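Local coordinates for tight junction protein ZO-3 (Homo sapiens, PDB 3KFV) that works as a MAGUK-family scaffold at tight junctions, linking transmembrane proteins such as claudins and occludin to the actin cytoskeleton, at residues A[287-290]-A[291-295]. Residues are numbered along the deposited sequence; the frame is centred on the assembly and turned at random.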
ATOM      1  N   ILE A 287       3.900  -8.277 -10.741  1.00 31.45           N
ATOM      2  CA  ILE A 287       3.988  -8.903  -9.430  1.00 31.07           C
ATOM      3  C   ILE A 287       5.383  -9.489  -9.188  1.00 35.50           C
ATOM      4  O   ILE A 287       5.988  -9.269  -8.141  1.00 36.37           O
ATOM      5  CB  ILE A 287       2.940 -10.009  -9.264  1.00 30.64           C
ATOM      6  CG1 ILE A 287       1.531  -9.427  -9.365  1.00 31.89           C
ATOM      7  CG2 ILE A 287       3.127 -10.729  -7.940  1.00 28.16           C
ATOM      8  CD1 ILE A 287       0.430 -10.482  -9.312  1.00 32.49           C
ATOM      9  N   ARG A 288       5.897 -10.231 -10.163  1.00 35.13           N
ATOM     10  CA  ARG A 288       7.216 -10.845 -10.034  1.00 38.15           C
ATOM     11  C   ARG A 288       8.339  -9.813  -9.987  1.00 37.32           C
ATOM     12  O   ARG A 288       9.401 -10.070  -9.424  1.00 39.90           O
ATOM     13  CB  ARG A 288       7.478 -11.825 -11.177  1.00 32.52           C
ATOM     14  CG  ARG A 288       6.630 -13.064 -11.133  1.00 27.95           C
ATOM     15  CD  ARG A 288       7.059 -14.035 -12.215  1.00 37.16           C
ATOM     16  NE  ARG A 288       6.071 -15.088 -12.415  1.00 38.95           N
ATOM     17  CZ  ARG A 288       5.226 -15.134 -13.439  1.00 43.08           C
ATOM     18  NH1 ARG A 288       5.251 -14.190 -14.376  1.00 35.40           N
ATOM     19  NH2 ARG A 288       4.361 -16.135 -13.528  1.00 47.87           N
ATOM     20  N   GLU A 289       8.110  -8.655 -10.590  1.00 35.41           N
ATOM     21  CA  GLU A 289       9.120  -7.607 -10.601  1.00 37.15           C
ATOM     22  C   GLU A 289       9.173  -6.904  -9.261  1.00 37.02           C
ATOM     23  O   GLU A 289      10.197  -6.908  -8.582  1.00 37.38           O
ATOM     24  CB  GLU A 289       8.807  -6.585 -11.682  1.00 36.91           C
ATOM     25  CG  GLU A 289       9.789  -5.444 -11.749  1.00 42.08           C
ATOM     26  CD  GLU A 289       9.256  -4.298 -12.589  1.00 63.86           C
ATOM     27  OE1 GLU A 289       8.318  -3.600 -12.122  1.00 62.30           O
ATOM     28  OE2 GLU A 289       9.766  -4.103 -13.721  1.00 68.24           O
ATOM     29  N   GLN A 290       8.052  -6.302  -8.883  1.00 38.94           N
ATOM     30  CA  GLN A 290       7.984  -5.520  -7.656  1.00 38.44           C
ATOM     31  C   GLN A 290       8.261  -6.367  -6.424  1.00 33.55           C
ATOM     32  O   GLN A 290       8.542  -5.833  -5.358  1.00 35.15           O
ATOM     33  CB  GLN A 290       6.644  -4.783  -7.553  1.00 32.92           C
ATOM     34  CG  GLN A 290       6.437  -3.798  -8.692  1.00 36.25           C
ATOM     35  CD  GLN A 290       5.386  -2.752  -8.391  1.00 41.38           C
ATOM     36  OE1 GLN A 290       4.801  -2.736  -7.308  1.00 44.49           O
ATOM     37  NE2 GLN A 290       5.139  -1.865  -9.352  1.00 37.66           N
ATOM     38  N   GLN A 291       8.216  -7.686  -6.582  1.00 34.82           N
ATOM     39  CA  GLN A 291       8.557  -8.600  -5.494  1.00 34.18           C
ATOM     40  C   GLN A 291      10.052  -8.576  -5.193  1.00 35.04           C
ATOM     41  O   GLN A 291      10.483  -8.967  -4.106  1.00 35.63           O
ATOM     42  CB  GLN A 291       8.124 -10.027  -5.828  1.00 34.46           C
ATOM     43  CG  GLN A 291       8.735 -11.084  -4.927  1.00 28.61           C
ATOM     44  CD  GLN A 291       8.257 -10.960  -3.508  1.00 33.29           C
ATOM     45  OE1 GLN A 291       7.099 -10.640  -3.270  1.00 36.99           O
ATOM     46  NE2 GLN A 291       9.147 -11.208  -2.549  1.00 35.96           N
ATOM     47  N   THR A 292      10.843  -8.120  -6.159  1.00 34.49           N
ATOM     48  CA  THR A 292      12.288  -8.035  -5.977  1.00 38.04           C
ATOM     49  C   THR A 292      12.724  -6.641  -5.503  1.00 41.23           C
ATOM     50  O   THR A 292      13.855  -6.463  -5.042  1.00 43.92           O
ATOM     51  CB  THR A 292      13.055  -8.410  -7.266  1.00 38.48           C
ATOM     52  OG1 THR A 292      12.910  -7.363  -8.238  1.00 38.36           O
ATOM     53  CG2 THR A 292      12.545  -9.735  -7.849  1.00 32.93           C
ATOM     54  N   ARG A 293      11.826  -5.663  -5.621  1.00 37.07           N
ATOM     55  CA  ARG A 293      12.104  -4.299  -5.174  1.00 38.06           C
ATOM     56  C   ARG A 293      12.258  -4.248  -3.667  1.00 37.76           C
ATOM     57  O   ARG A 293      11.497  -4.890  -2.941  1.00 41.10           O
ATOM     58  CB  ARG A 293      10.975  -3.348  -5.570  1.00 42.06           C
ATOM     59  CG  ARG A 293      10.831  -3.075  -7.058  1.00 43.21           C
ATOM     60  CD  ARG A 293      10.001  -1.823  -7.251  1.00 51.89           C
ATOM     61  NE  ARG A 293       9.384  -1.717  -8.573  1.00 62.45           N
ATOM     62  CZ  ARG A 293      10.063  -1.568  -9.709  1.00 74.54           C
ATOM     63  NH1 ARG A 293      11.394  -1.538  -9.698  1.00 71.50           N
ATOM     64  NH2 ARG A 293       9.412  -1.463 -10.862  1.00 76.37           N
ATOM     65  N   PRO A 294      13.239  -3.473  -3.187  1.00 40.35           N
ATOM     66  CA  PRO A 294      13.522  -3.311  -1.757  1.00 41.46           C
ATOM     67  C   PRO A 294      12.455  -2.481  -1.039  1.00 41.01           C
ATOM     68  O   PRO A 294      12.062  -1.415  -1.512  1.00 44.25           O
ATOM     69  CB  PRO A 294      14.851  -2.546  -1.765  1.00 38.24           C
ATOM     70  CG  PRO A 294      14.814  -1.797  -3.056  1.00 36.72           C
ATOM     71  CD  PRO A 294      14.260  -2.805  -4.011  1.00 39.01           C
ATOM     72  N   ILE A 295      11.998  -2.971   0.104  1.00 37.48           N
ATOM     73  CA  ILE A 295      11.020  -2.258   0.905  1.00 36.36           C
ATOM     74  C   ILE A 295      11.638  -1.774   2.221  1.00 37.67           C
ATOM     75  O   ILE A 295      12.714  -2.231   2.619  1.00 34.40           O
ATOM     76  CB  ILE A 295       9.807  -3.154   1.210  1.00 37.55           C
ATOM     77  CG1 ILE A 295      10.244  -4.403   1.980  1.00 33.30           C
ATOM     78  CG2 ILE A 295       9.119  -3.553  -0.074  1.00 36.62           C
ATOM     79  CD1 ILE A 295       9.109  -5.353   2.297  1.00 32.49           C
TER
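The C-terminal end of helix 278-290, where the last helix of the guanylate kinase-like domain gives way to a strand, is closed by Thr292 and Arg293 folding back on Glu289 and Gln290. Glu289 O receives two bonds from one residue. Thr292 OG1 reaches Glu289 O at 2.8 Å, lying in the carbonyl plane, whereas Thr292 N approaches the same oxygen from above that plane, with an N-H...O angle of 160°. The hydroxyl is brought there by a chi1 of 72°, which sets OG1 between its own backbone N and carbonyl carbon, while Thr292 CG2 rests 3.5 Å from Arg288 O. The helical i to i+4 pattern makes its last appearance in a weak bond from Gln291 N to Ile287 O, and Arg293 N makes a weak bond of 3.3 Å to Gln290 O. As in other MAGUK proteins, the chain then returns to the SH3 side of the SH3-guanylate kinase unit: strand 294-298 pairs antiparallel with strand 134-141 at the edge of a sheet that includes the SH3 strands. On the outer surface, Arg293, its chain extended from CG to NE, reaches across the end of the helix, and its NH2 forms a salt bridge of 2.7 Å with Glu289 OE1, the carboxylate and guanidinium planes turned 50° apart. Glu289 CG lies over one guanidinium face, offset toward the rim, and Gln290 CG comes within 3.6 Å of Arg293 NE. The two glutamine amides are held by the surrounding domain, Gln290 OE1 by Thr267 and Gln291 by backbone atoms of Phe144 and Arg146.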